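Local coordinates for protein pectinesterase 1 (Solanum lycopersicum, PDB 1XG2) that hydrolyses methyl esters of cell-wall pectin, releasing methanol, and may prepare fruit cell walls for softening by polygalacturonase during ripening, at residues Val121-Arg126 with Phe142-Tyr147; Asn158-Phe163 with Lys296-Gly301; Arg39-Glu44 with Ala64-Gly69; Asn51-Met56 with Val88-Ile93. All coordinates share one frame; numbering follows the deposited sequence.

Contact 1: Val121-Arg126 with Phe142-Tyr147; sequences VINRCR and FYRDSY
The carbonyl of Arg144 gathers three donors. Arg124 N reaches Arg144 O across the gap at 3.0 Å, Ser146 OG comes down on it from above the carbonyl plane, and Asn123 ND2 adds a weak bond from the facing segment. Having given its proton to Arg144 O, Ser146 OG accepts from Cys125 N at 3.1 Å, an almost straight bond (172°). The serine can serve both because its OG lies opposite the carbonyl carbon and beside the backbone N (chi1 -69°).

All this happens at a corner where Arg124 and Asp145 take up left-handed helical backbone angles, one coil of the right-handed parallel beta-helix copying the next. Parallel pairing flanks the corner: on one side Ile122 N to Phe142 O and Arg144 N to Ile122 O, and on the other Tyr147 N to Cys125 O at 2.8 Å. Beside the corner a water accepts from Asn123 ND2 and Arg124 NH1 and donates to Asp145 OD1 at 2.7 Å. Arg124 NE forms a salt bridge with Asp96, and Asp145 OD2 forms one with Arg144 NE whose hydrogen bond is weak.

Toward the interior, Ile122 lays CD1 over one face of the Tyr143 ring, 3.9 Å from the centroid, a CH-pi contact; Phe163 also stacks with that ring. On the opposite face of the sheet, Val121 CG1 meets the edge of the Phe142 ring, and both residues pack against Trp303 and Leu304. Because Ser146 OG both donates and accepts here, the corner keeps polar links between the coils where strand pairing is interrupted.

Contact 2: Asn158-Phe163 with Lys296-Gly301; sequences NAAVVF and KLIQGG
Ile298 O takes a hydrogen bond from the indole NE1 of Trp303, which ties down the residue whose side chain lies against Ala160 and Val162. The meeting itself is apolar. Ile298 is the first residue past the end of helix 294-297, and its CG2 presses on the backbone of the strand, 3.2 Å from Ala160 O. Its CG1 branch sits between the backbone N and the carbonyl carbon (chi1 62°) and then runs on extended, so that CD1 comes 4.1 Å from Val162 CG2.

Strand 160-164 belongs to a long parallel sheet of the right-handed beta-helix. Ala160 and Val162 stand on its outer face, where the C-terminal helical region crosses it; Val161 points the other way.

Leu297 works the same strand from the helix side. With CG opposite its backbone N (chi1 -177°), it brings CD2 within 4.0 Å of Val162 CG2, and the same methyl lies 3.7 Å from Val161 O. The methyl of Ala160 packs against the end of the helix, with CB 3.6 Å from Leu297 O. Leu297 also leans on Ser196 of the next strand and Ile298 on Phe142 of the previous one, so the pair spans three strands. At the end nearer Ala160 the pectinesterase inhibitor arrives: Ile103 of the inhibitor chain packs on Ala160, and Asp110 of that chain accepts a hydrogen bond from Asn158 ND2.

Contact 3: Arg39-Glu44 with Ala64-Gly69; sequences RGTYKE and ATTITG
Tyr42 and Ile67 carry the inner face of this strand pair. With the Tyr42 ring lying back beside its own backbone N (chi1 -61°), CB rests 3.7 Å from Ile67 CD1 and one ring edge turns to Thr66 O, which lies in the ring plane 3.5 Å from CD1. Thr65 CG2 approaches the ring obliquely, 4.1 Å from Tyr42 CE1. The hydroxyl ends in a hydrogen bond with Lys38 O, just before the strand. Replacing Tyr42 by an alanine would probably leave Lys38 O without that partner and open a gap beside Ile67 CD1 and Thr65 CG2.

Strands 40-43 and 65-69 run parallel at the end of a sheet of the right-handed beta-helix, 40-43 being its outermost strand within the chain. Gly40 N to Ala64 O, Thr66 N to Gly40 O, Tyr42 N to Thr66 O (2.7 Å) and Thr68 N to Tyr42 O zip them together.

The opposite face belongs to threonines. Thr68 places OG1 opposite its backbone N (chi1 -171°), where it hydrogen-bonds Gln100 OE1. That puts CG2 between N and the carbonyl carbon, facing Thr41 CG2 at 3.7 Å and Lys43 CG at 3.9 Å. Thr41 OG1 bonds a water at 2.9 Å.

Contact 4: Asn51-Met56 with Val88-Ile93; sequences NKMNLM and VGQGFI
Residues Met53 to Met56 and Gly89 to Ile93 meet backbone to backbone, side by side, where the corner of one coil stacks against that of the next and both lead into parallel strands. Asn54 N donates to Gln90 O at 2.8 Å, and Ile93 N donates to Leu55 O where the strands begin. Between these bonds one water accepts from Leu55 N at 3.1 Å and lies within bonding distance of Lys52 O and Gly89 O.

Such stacked corners belong to the right-handed parallel beta-helix. The turn from Gly89 to Phe92 is type II, with Gly91 at its positive-phi position. Glycine fits at Gly89 too, since a side chain there would run into Lys52 O.

Outside the turn, Met53 folds back at its last torsion (chi3 67°) to bring CE against the Gln90 amide, 3.9 Å from NE2. A serine in place of Met53 lacks that thioether arm and would probably leave a gap beside the Gln90 amide, which would be less firmly held. Gln90 also packs on Gln88 of the inhibitor chain. Farther on, Met56 runs extended with CG 3.9 Å from Ile93 CG2. Phe92 turns inward, its CD1 3.4 Å from Leu55 O and its ring against Leu85, Ala87 and Val48.

How the contacts relate
All four contacts lie in the C-terminal pectinesterase domain of a longer precursor; contacts 4, 1 and 2 follow one another along one parallel sheet. A probable hydrogen bond from Val121 N to Phe92 O (3.0 Å) joins contact 4 to contact 1, and another from Tyr143 N to Val162 O (2.9 Å) joins contact 1 to contact 2. Contact 3 lies on a different sheet, brushing contact 1 where Arg126 NH2 lies 3.9 Å from Thr66 OG1. Its centre is about 28 Å from that of contact 2, across the chain's centre. Contact 2 lies near the probable substrate site: the Val161 side chain is about 11 Å from that of Trp223, which by similarity binds substrate. Contacts 2 and 4 touch the inhibitor.

Contact 1: Val121-Arg126 with Phe142-Tyr147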
# COMPACT_ATOMS: atom_id res chain seq x y z
N VAL A 121 4.41 -6.68 9.27
CA VAL A 121 5.15 -5.83 10.17
C VAL A 121 6.53 -5.58 9.59
O VAL A 121 7.21 -6.52 9.17
CB VAL A 121 5.33 -6.48 11.56
CG1 VAL A 121 6.16 -5.54 12.49
CG2 VAL A 121 4.00 -6.78 12.17
N ILE A 122 6.93 -4.31 9.55
CA ILE A 122 8.27 -3.91 9.16
C ILE A 122 8.87 -3.26 10.42
O ILE A 122 8.46 -2.19 10.84
CB ILE A 122 8.19 -2.95 7.94
CG1 ILE A 122 7.65 -3.69 6.71
CG2 ILE A 122 9.56 -2.41 7.58
CD1 ILE A 122 6.15 -3.92 6.71
N ASN A 123 9.85 -3.94 11.02
CA ASN A 123 10.40 -3.60 12.32
C ASN A 123 11.91 -3.38 12.22
O ASN A 123 12.63 -4.25 11.79
CB ASN A 123 10.13 -4.77 13.26
CG ASN A 123 10.48 -4.46 14.72
OD1 ASN A 123 10.88 -5.33 15.48
ND2 ASN A 123 10.35 -3.18 15.08
N ARG A 124 12.36 -2.21 12.64
CA ARG A 124 13.78 -1.88 12.69
C ARG A 124 14.44 -2.08 11.32
O ARG A 124 15.48 -2.72 11.22
CB ARG A 124 14.50 -2.72 13.75
CG ARG A 124 14.00 -2.47 15.18
CD ARG A 124 14.94 -3.02 16.25
NE ARG A 124 15.18 -4.45 16.11
CZ ARG A 124 14.54 -5.42 16.77
NH1 ARG A 124 13.60 -5.14 17.67
NH2 ARG A 124 14.86 -6.68 16.55
N CYS A 125 13.79 -1.56 10.28
CA CYS A 125 14.32 -1.63 8.92
C CYS A 125 14.70 -0.26 8.43
O CYS A 125 14.19 0.73 8.92
CB CYS A 125 13.26 -2.21 7.99
SG CYS A 125 12.99 -3.96 8.31
N ARG A 126 15.58 -0.21 7.42
CA ARG A 126 15.96 1.02 6.75
C ARG A 126 15.53 0.86 5.28
O ARG A 126 16.00 -0.03 4.61
CB ARG A 126 17.48 1.20 6.85
CG ARG A 126 17.99 2.55 6.36
CD ARG A 126 19.45 2.88 6.77
NE ARG A 126 20.33 1.74 6.49
CZ ARG A 126 20.99 1.55 5.36
NH1 ARG A 126 20.92 2.43 4.37
NH2 ARG A 126 21.74 0.48 5.23
N PHE A 142 2.01 -2.42 9.41
CA PHE A 142 2.54 -1.71 10.56
C PHE A 142 4.05 -1.58 10.40
O PHE A 142 4.75 -2.59 10.21
CB PHE A 142 2.21 -2.48 11.83
CG PHE A 142 2.63 -1.80 13.11
CD1 PHE A 142 2.12 -0.56 13.46
CD2 PHE A 142 3.52 -2.42 13.97
CE1 PHE A 142 2.53 0.06 14.64
CE2 PHE A 142 3.91 -1.81 15.17
CZ PHE A 142 3.43 -0.58 15.49
N TYR A 143 4.52 -0.34 10.49
CA TYR A 143 5.92 0.01 10.45
C TYR A 143 6.32 0.57 11.81
O TYR A 143 5.68 1.48 12.32
CB TYR A 143 6.20 1.05 9.36
CG TYR A 143 5.99 0.49 7.98
CD1 TYR A 143 4.70 0.28 7.48
CD2 TYR A 143 7.06 0.16 7.17
CE1 TYR A 143 4.49 -0.25 6.22
CE2 TYR A 143 6.86 -0.38 5.90
CZ TYR A 143 5.57 -0.60 5.44
OH TYR A 143 5.36 -1.15 4.19
N ARG A 144 7.38 0.02 12.38
CA ARG A 144 7.81 0.35 13.72
C ARG A 144 9.32 0.48 13.78
O ARG A 144 10.05 -0.35 13.25
CB ARG A 144 7.34 -0.74 14.68
CG ARG A 144 7.75 -0.57 16.13
CD ARG A 144 7.05 0.56 16.88
NE ARG A 144 7.69 0.76 18.18
CZ ARG A 144 7.08 1.18 19.28
NH1 ARG A 144 5.79 1.50 19.29
NH2 ARG A 144 7.78 1.29 20.40
N ASP A 145 9.78 1.52 14.48
CA ASP A 145 11.20 1.72 14.77
C ASP A 145 12.07 1.70 13.51
O ASP A 145 13.20 1.21 13.54
CB ASP A 145 11.68 0.66 15.76
CG ASP A 145 11.10 0.84 17.16
OD1 ASP A 145 11.23 -0.10 17.97
OD2 ASP A 145 10.50 1.87 17.54
N SER A 146 11.55 2.21 12.40
CA SER A 146 12.21 2.07 11.12
C SER A 146 12.63 3.44 10.57
O SER A 146 12.15 4.47 11.02
CB SER A 146 11.31 1.33 10.13
OG SER A 146 11.15 -0.04 10.49
N TYR A 147 13.52 3.41 9.59
CA TYR A 147 13.98 4.59 8.90
C TYR A 147 13.50 4.44 7.46
O TYR A 147 13.74 3.43 6.84
CB TYR A 147 15.50 4.62 8.99
CG TYR A 147 16.24 5.80 8.45
CD1 TYR A 147 16.70 6.81 9.29
CD2 TYR A 147 16.56 5.87 7.09
CE1 TYR A 147 17.45 7.90 8.77
CE2 TYR A 147 17.30 6.92 6.56
CZ TYR A 147 17.74 7.94 7.39
OH TYR A 147 18.46 8.99 6.82
O HOH W 1 11.37 -2.81 17.62

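Contact 2: Asn158-Phe163 with Lys296-Gly301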
# COMPACT_ATOMS: atom_id res chain seq x y z
N ASN A 158 -2.05 2.50 -1.28
CA ASN A 158 -3.37 2.52 -0.69
C ASN A 158 -3.56 1.42 0.35
O ASN A 158 -4.64 0.85 0.48
CB ASN A 158 -4.42 2.41 -1.79
CG ASN A 158 -5.82 2.74 -1.32
OD1 ASN A 158 -6.00 3.60 -0.43
ND2 ASN A 158 -6.82 2.05 -1.86
N ALA A 159 -2.49 1.15 1.10
CA ALA A 159 -2.60 0.27 2.28
C ALA A 159 -3.44 0.95 3.35
O ALA A 159 -3.64 2.15 3.32
CB ALA A 159 -1.21 -0.03 2.85
N ALA A 160 -3.94 0.16 4.30
CA ALA A 160 -4.28 0.71 5.60
C ALA A 160 -3.01 0.51 6.42
O ALA A 160 -2.63 -0.63 6.71
CB ALA A 160 -5.45 -0.02 6.20
N VAL A 161 -2.35 1.61 6.76
CA VAL A 161 -0.99 1.55 7.26
C VAL A 161 -0.73 2.58 8.36
O VAL A 161 -1.09 3.75 8.23
CB VAL A 161 0.06 1.70 6.10
CG1 VAL A 161 -0.08 3.03 5.40
CG2 VAL A 161 1.47 1.53 6.62
N VAL A 162 -0.11 2.10 9.44
CA VAL A 162 0.40 2.96 10.50
C VAL A 162 1.92 2.88 10.62
O VAL A 162 2.49 1.79 10.70
CB VAL A 162 -0.24 2.57 11.84
CG1 VAL A 162 0.32 3.43 12.98
CG2 VAL A 162 -1.75 2.73 11.74
N PHE A 163 2.55 4.05 10.62
CA PHE A 163 3.96 4.22 10.93
C PHE A 163 4.05 4.74 12.35
O PHE A 163 3.44 5.75 12.69
CB PHE A 163 4.62 5.22 9.97
CG PHE A 163 4.64 4.77 8.55
CD1 PHE A 163 3.53 4.95 7.74
CD2 PHE A 163 5.76 4.15 8.01
CE1 PHE A 163 3.53 4.51 6.44
CE2 PHE A 163 5.77 3.71 6.71
CZ PHE A 163 4.66 3.89 5.92
N LYS A 296 -7.95 1.13 15.32
CA LYS A 296 -9.07 1.37 14.42
C LYS A 296 -8.72 1.22 12.94
O LYS A 296 -9.54 0.74 12.17
CB LYS A 296 -9.65 2.77 14.66
CG LYS A 296 -10.15 3.00 16.07
CD LYS A 296 -11.31 2.09 16.43
CE LYS A 296 -11.67 2.23 17.92
NZ LYS A 296 -12.71 1.24 18.33
N LEU A 297 -7.54 1.65 12.53
CA LEU A 297 -7.20 1.68 11.10
C LEU A 297 -6.74 0.32 10.58
O LEU A 297 -7.07 -0.06 9.46
CB LEU A 297 -6.16 2.75 10.80
CG LEU A 297 -5.77 2.93 9.32
CD1 LEU A 297 -6.94 3.42 8.49
CD2 LEU A 297 -4.61 3.90 9.21
N ILE A 298 -5.98 -0.41 11.40
CA ILE A 298 -5.45 -1.71 11.02
C ILE A 298 -5.87 -2.87 11.96
O ILE A 298 -5.32 -3.95 11.87
CB ILE A 298 -3.90 -1.64 10.88
CG1 ILE A 298 -3.20 -1.28 12.20
CG2 ILE A 298 -3.53 -0.63 9.78
CD1 ILE A 298 -1.67 -1.36 12.12
N GLN A 299 -6.85 -2.65 12.82
CA GLN A 299 -7.30 -3.71 13.73
C GLN A 299 -6.13 -4.44 14.38
O GLN A 299 -6.13 -5.66 14.49
CB GLN A 299 -8.20 -4.69 12.98
CG GLN A 299 -9.52 -4.07 12.54
CD GLN A 299 -9.36 -3.23 11.31
OE1 GLN A 299 -8.81 -3.69 10.33
NE2 GLN A 299 -9.85 -1.99 11.35
N GLY A 300 -5.14 -3.67 14.81
CA GLY A 300 -3.80 -4.20 15.02
C GLY A 300 -3.64 -5.28 16.07
O GLY A 300 -2.89 -6.23 15.87
N GLY A 301 -4.32 -5.15 17.19
CA GLY A 301 -4.14 -6.09 18.28
C GLY A 301 -4.45 -7.53 17.88
O GLY A 301 -3.69 -8.45 18.25

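Contact 3: Arg39-Glu44 with Ala64-Gly69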
# COMPACT_ATOMS: atom_id res chain seq x y z
N ARG A 39 25.21 -10.53 7.60
CA ARG A 39 25.68 -9.25 7.10
C ARG A 39 26.26 -9.38 5.71
O ARG A 39 26.85 -10.41 5.36
CB ARG A 39 26.70 -8.60 8.06
CG ARG A 39 28.05 -9.32 8.15
CD ARG A 39 28.90 -8.85 9.33
NE ARG A 39 28.23 -9.11 10.61
CZ ARG A 39 28.75 -8.87 11.81
NH1 ARG A 39 29.98 -8.35 11.94
NH2 ARG A 39 28.05 -9.15 12.90
N GLY A 40 26.05 -8.34 4.92
CA GLY A 40 26.45 -8.34 3.53
C GLY A 40 25.45 -7.54 2.71
O GLY A 40 24.37 -7.18 3.19
N THR A 41 25.84 -7.26 1.47
CA THR A 41 24.98 -6.58 0.52
C THR A 41 24.61 -7.59 -0.56
O THR A 41 25.48 -8.20 -1.18
CB THR A 41 25.71 -5.36 -0.03
OG1 THR A 41 25.84 -4.39 1.02
CG2 THR A 41 24.89 -4.66 -1.11
N TYR A 42 23.31 -7.78 -0.76
CA TYR A 42 22.77 -8.81 -1.63
C TYR A 42 22.08 -8.11 -2.78
O TYR A 42 21.05 -7.47 -2.59
CB TYR A 42 21.79 -9.70 -0.86
CG TYR A 42 22.41 -10.43 0.31
CD1 TYR A 42 22.70 -9.76 1.50
CD2 TYR A 42 22.73 -11.78 0.23
CE1 TYR A 42 23.28 -10.43 2.57
CE2 TYR A 42 23.32 -12.46 1.31
CZ TYR A 42 23.59 -11.77 2.47
OH TYR A 42 24.16 -12.43 3.53
N LYS A 43 22.68 -8.22 -3.96
CA LYS A 43 22.23 -7.55 -5.16
C LYS A 43 21.22 -8.48 -5.83
O LYS A 43 21.58 -9.26 -6.72
CB LYS A 43 23.45 -7.30 -6.07
CG LYS A 43 23.61 -5.95 -6.73
CD LYS A 43 25.12 -5.55 -6.73
CE LYS A 43 25.47 -4.45 -7.73
NZ LYS A 43 26.94 -4.08 -7.66
N GLU A 44 19.97 -8.42 -5.38
CA GLU A 44 18.90 -9.24 -5.93
C GLU A 44 17.54 -8.56 -5.81
O GLU A 44 17.32 -7.69 -4.96
CB GLU A 44 18.84 -10.67 -5.32
CG GLU A 44 19.33 -10.84 -3.89
CD GLU A 44 19.25 -12.27 -3.37
OE1 GLU A 44 18.35 -13.05 -3.74
OE2 GLU A 44 20.11 -12.62 -2.52
N ALA A 64 23.81 -3.34 8.56
CA ALA A 64 24.68 -4.47 8.28
C ALA A 64 24.25 -5.42 7.14
O ALA A 64 25.10 -5.99 6.48
CB ALA A 64 24.86 -5.30 9.55
N THR A 65 22.94 -5.62 6.98
CA THR A 65 22.39 -6.46 5.93
C THR A 65 21.57 -5.60 4.99
O THR A 65 20.63 -4.93 5.41
CB THR A 65 21.51 -7.61 6.50
OG1 THR A 65 22.29 -8.48 7.30
CG2 THR A 65 21.03 -8.53 5.38
N THR A 66 21.93 -5.62 3.71
CA THR A 66 21.26 -4.81 2.69
C THR A 66 20.84 -5.67 1.49
O THR A 66 21.65 -6.43 0.95
CB THR A 66 22.23 -3.72 2.21
OG1 THR A 66 22.52 -2.81 3.27
CG2 THR A 66 21.59 -2.86 1.17
N ILE A 67 19.58 -5.55 1.09
CA ILE A 67 19.12 -6.09 -0.18
C ILE A 67 19.02 -4.91 -1.11
O ILE A 67 18.36 -3.92 -0.78
CB ILE A 67 17.74 -6.78 -0.04
CG1 ILE A 67 17.73 -7.69 1.17
CG2 ILE A 67 17.38 -7.56 -1.31
CD1 ILE A 67 18.83 -8.76 1.20
N THR A 68 19.67 -4.99 -2.28
CA THR A 68 19.76 -3.84 -3.16
C THR A 68 19.42 -4.19 -4.61
O THR A 68 19.60 -5.32 -5.05
CB THR A 68 21.14 -3.15 -3.05
OG1 THR A 68 21.15 -1.91 -3.77
CG2 THR A 68 22.25 -3.99 -3.65
N GLY A 69 18.88 -3.19 -5.31
CA GLY A 69 18.53 -3.29 -6.72
C GLY A 69 18.43 -1.89 -7.29
O GLY A 69 18.58 -0.91 -6.56
O HOH W 2 26.74 -4.95 3.68

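Contact 4: Asn51-Met56 with Val88-Ile93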
# COMPACT_ATOMS: atom_id res chain seq x y z
N ASN A 51 1.58 -17.30 -1.55
CA ASN A 51 1.65 -18.62 -0.91
C ASN A 51 2.70 -18.70 0.21
O ASN A 51 2.66 -19.61 1.03
CB ASN A 51 1.88 -19.74 -1.94
CG ASN A 51 3.08 -19.50 -2.84
OD1 ASN A 51 3.09 -18.54 -3.63
ND2 ASN A 51 4.12 -20.31 -2.70
N LYS A 52 3.63 -17.75 0.23
CA LYS A 52 4.68 -17.70 1.25
C LYS A 52 4.18 -16.89 2.44
O LYS A 52 4.49 -15.71 2.58
CB LYS A 52 5.96 -17.09 0.68
CG LYS A 52 6.58 -17.87 -0.47
CD LYS A 52 6.93 -19.33 -0.12
CE LYS A 52 7.59 -20.04 -1.32
NZ LYS A 52 7.81 -21.49 -1.05
N MET A 53 3.41 -17.56 3.29
CA MET A 53 2.72 -16.95 4.41
C MET A 53 3.54 -17.04 5.70
O MET A 53 4.30 -17.98 5.92
CB MET A 53 1.38 -17.68 4.60
CG MET A 53 0.36 -17.33 3.52
SD MET A 53 -1.03 -18.46 3.50
CE MET A 53 -1.74 -18.01 5.09
N ASN A 54 3.37 -16.04 6.55
CA ASN A 54 3.97 -16.04 7.88
C ASN A 54 5.49 -16.16 7.83
O ASN A 54 6.11 -16.81 8.69
CB ASN A 54 3.35 -17.16 8.73
CG ASN A 54 1.89 -16.92 9.02
OD1 ASN A 54 1.51 -15.84 9.46
ND2 ASN A 54 1.06 -17.93 8.77
N LEU A 55 6.09 -15.54 6.81
CA LEU A 55 7.53 -15.55 6.62
C LEU A 55 8.12 -14.34 7.32
O LEU A 55 7.64 -13.23 7.12
CB LEU A 55 7.87 -15.45 5.13
CG LEU A 55 8.70 -16.54 4.47
CD1 LEU A 55 9.19 -16.06 3.10
CD2 LEU A 55 9.88 -16.98 5.33
N MET A 56 9.17 -14.57 8.11
CA MET A 56 9.96 -13.51 8.70
C MET A 56 11.34 -13.49 8.05
O MET A 56 12.03 -14.50 8.02
CB MET A 56 10.10 -13.74 10.20
CG MET A 56 10.97 -12.69 10.91
SD MET A 56 10.85 -12.89 12.68
CE MET A 56 11.64 -11.44 13.26
N VAL A 88 3.77 -10.04 -0.66
CA VAL A 88 2.32 -10.07 -0.56
C VAL A 88 1.83 -11.22 0.31
O VAL A 88 0.65 -11.28 0.61
CB VAL A 88 1.65 -10.12 -1.95
CG1 VAL A 88 2.05 -8.88 -2.76
CG2 VAL A 88 1.99 -11.39 -2.70
N GLY A 89 2.73 -12.11 0.74
CA GLY A 89 2.37 -13.23 1.59
C GLY A 89 1.89 -12.78 2.96
O GLY A 89 2.62 -12.11 3.69
N GLN A 90 0.65 -13.16 3.30
CA GLN A 90 0.01 -12.79 4.56
C GLN A 90 0.92 -13.03 5.76
O GLN A 90 1.54 -14.07 5.85
CB GLN A 90 -1.28 -13.60 4.73
CG GLN A 90 -2.09 -13.30 5.98
CD GLN A 90 -3.15 -14.39 6.24
OE1 GLN A 90 -4.04 -14.58 5.41
NE2 GLN A 90 -3.04 -15.09 7.37
N GLY A 91 0.94 -12.09 6.71
CA GLY A 91 1.70 -12.23 7.95
C GLY A 91 3.20 -11.96 7.83
O GLY A 91 3.93 -12.21 8.79
N PHE A 92 3.65 -11.46 6.68
CA PHE A 92 5.05 -11.11 6.42
C PHE A 92 5.64 -10.21 7.52
O PHE A 92 4.98 -9.28 7.96
CB PHE A 92 5.16 -10.40 5.07
CG PHE A 92 6.57 -10.12 4.64
CD1 PHE A 92 7.47 -11.15 4.46
CD2 PHE A 92 7.00 -8.81 4.41
CE1 PHE A 92 8.78 -10.89 4.05
CE2 PHE A 92 8.30 -8.54 4.00
CZ PHE A 92 9.19 -9.57 3.82
N ILE A 93 6.85 -10.52 7.97
CA ILE A 93 7.59 -9.69 8.91
C ILE A 93 8.96 -9.46 8.31
O ILE A 93 9.62 -10.41 7.89
CB ILE A 93 7.77 -10.39 10.26
CG1 ILE A 93 6.41 -10.69 10.87
CG2 ILE A 93 8.67 -9.55 11.20
CD1 ILE A 93 6.49 -11.58 12.06
O HOH W 3 4.75 -13.74 4.70